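Local coordinates for filamentation induced by cAMP protein Fic (Desulfovibrio alaskensis, PDB 4RGL) that is of unknown function but belongs to the Fic/DOC family, joining a mainly helical Fic domain to a C-terminal domain of the helix-turn-helix class, at residues 14-18 with 241-245. Residues are numbered along the deposited sequence; the frame is centred on the assembly and turned at random.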
loop_
_atom_site.group_PDB
_atom_site.type_symbol
_atom_site.label_atom_id
_atom_site.label_comp_id
_atom_site.label_asym_id
_atom_site.label_seq_id
_atom_site.Cartn_x
_atom_site.Cartn_y
_atom_site.Cartn_z
ATOM N N ILE A 14 -0.929 7.034 27.964
ATOM C CA ILE A 14 -0.036 5.926 27.586
ATOM C C ILE A 14 -0.314 4.677 28.473
ATOM O O ILE A 14 -0.954 4.788 29.517
ATOM C CB ILE A 14 1.474 6.365 27.671
ATOM C CG1 ILE A 14 1.750 7.645 26.818
ATOM C CG2 ILE A 14 2.407 5.225 27.254
ATOM C CD1 ILE A 14 1.327 9.007 27.493
ATOM N N THR A 15 0.121 3.495 28.006
ATOM C CA THR A 15 -0.073 2.225 28.709
ATOM C C THR A 15 1.134 1.284 28.422
ATOM O O THR A 15 1.758 1.396 27.364
ATOM C CB THR A 15 -1.435 1.582 28.284
ATOM O OG1 THR A 15 -1.555 0.289 28.869
ATOM C CG2 THR A 15 -1.581 1.472 26.800
ATOM N N PRO A 16 1.476 0.340 29.351
ATOM C CA PRO A 16 2.626 -0.554 29.092
ATOM C C PRO A 16 2.501 -1.316 27.760
ATOM O O PRO A 16 3.510 -1.700 27.183
ATOM C CB PRO A 16 2.602 -1.526 30.288
ATOM C CG PRO A 16 1.268 -1.309 30.956
ATOM C CD PRO A 16 0.892 0.094 30.683
ATOM N N ALA A 17 1.268 -1.522 27.273
ATOM C CA ALA A 17 1.049 -2.193 25.990
ATOM C C ALA A 17 1.534 -1.320 24.821
ATOM O O ALA A 17 2.132 -1.840 23.876
ATOM C CB ALA A 17 -0.423 -2.529 25.817
ATOM N N ILE A 18 1.313 0.028 24.909
ATOM C CA ILE A 18 1.733 0.974 23.863
ATOM C C ILE A 18 3.265 0.982 23.728
ATOM O O ILE A 18 3.777 0.822 22.620
ATOM C CB ILE A 18 1.184 2.413 24.139
ATOM C CG1 ILE A 18 -0.315 2.511 23.770
ATOM C CG2 ILE A 18 2.006 3.479 23.373
ATOM C CD1 ILE A 18 -1.009 3.917 24.171
ATOM N N VAL A 241 -5.643 3.200 20.090
ATOM C CA VAL A 241 -4.206 3.318 19.832
ATOM C C VAL A 241 -3.553 1.933 19.930
ATOM O O VAL A 241 -2.780 1.558 19.048
ATOM C CB VAL A 241 -3.539 4.336 20.798
ATOM C CG1 VAL A 241 -2.030 4.407 20.567
ATOM C CG2 VAL A 241 -4.171 5.717 20.650
ATOM N N GLU A 242 -3.949 1.136 20.950
ATOM C CA GLU A 242 -3.472 -0.242 21.098
ATOM C C GLU A 242 -3.833 -1.074 19.872
ATOM O O GLU A 242 -2.996 -1.828 19.376
ATOM C CB GLU A 242 -4.058 -0.896 22.365
ATOM C CG GLU A 242 -3.465 -0.390 23.672
ATOM C CD GLU A 242 -3.987 -1.115 24.903
ATOM O OE1 GLU A 242 -4.915 -1.944 24.758
ATOM O OE2 GLU A 242 -3.459 -0.863 26.009
ATOM N N PHE A 243 -5.093 -0.936 19.375
ATOM C CA PHE A 243 -5.560 -1.695 18.216
ATOM C C PHE A 243 -4.773 -1.327 16.979
ATOM O O PHE A 243 -4.301 -2.217 16.266
ATOM C CB PHE A 243 -7.065 -1.459 17.969
ATOM C CG PHE A 243 -7.622 -2.244 16.794
ATOM C CD1 PHE A 243 -8.125 -3.530 16.971
ATOM C CD2 PHE A 243 -7.607 -1.710 15.507
ATOM C CE1 PHE A 243 -8.613 -4.264 15.883
ATOM C CE2 PHE A 243 -8.071 -2.456 14.418
ATOM C CZ PHE A 243 -8.576 -3.726 14.614
HETATM N N MSE A 244 -4.648 -0.009 16.696
HETATM C CA MSE A 244 -3.983 0.462 15.489
HETATM C C MSE A 244 -2.484 0.129 15.510
HETATM O O MSE A 244 -1.973 -0.410 14.525
HETATM C CB MSE A 244 -4.190 1.959 15.305
HETATM C CG MSE A 244 -3.903 2.431 13.880
HETATM SE SE MSE A 244 -4.954 1.453 12.542
HETATM C CE MSE A 244 -6.722 1.812 13.231
ATOM N N LEU A 245 -1.778 0.418 16.648
ATOM C CA LEU A 245 -0.351 0.062 16.774
ATOM C C LEU A 245 -0.169 -1.441 16.648
ATOM O O LEU A 245 0.832 -1.898 16.092
ATOM C CB LEU A 245 0.243 0.558 18.107
ATOM C CG LEU A 245 0.417 2.079 18.248
ATOM C CD1 LEU A 245 0.932 2.434 19.627
ATOM C CD2 LEU A 245 1.354 2.630 17.184
#
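Helix-on-helix packing at the outer side of this largely helical Fic protein brings the first turn of helix 16-32 against an early turn of helix 238-257, with I18 set over V241 and L245. The branched side chain of I18 divides its contacts between the two. CG1 lies anti to the carbonyl carbon (chi1 -77°) and the chain runs on extended, which carries CD1 to 3.8 Å from CG1 of V241. The other branch, CG2, meets CD1 of L245 at 4.0 Å. In both pairs the side chains approach at a slant, and all three residues are buried.

The two helices run in the same general direction, and their backbones come nearest between I18 and E242, whose CA atoms are 6.0 Å apart. Helix 168-182 lies against this apolar seam: V241 also touches C173 and I174, and L245 reaches L169. Further along helix 16-32, L245 packs on L21 and I25 as well, continuing the interface beyond the first turn.

On the more open flank, E242 stretches its extended chain (chi2 -176°) across to the start of helix 16-32, crossing T15, the N-cap residue, at about a right angle. Its OE2 lies beside the T15 side chain, where the very close approach to the methyl CG2 is doubtful at this resolution, and 3.5 Å from CB of A17. The T15 hydroxyl is near as well, with OG1 3.6 Å from OE2 of E242, but no hydrogen bond joins the two segments.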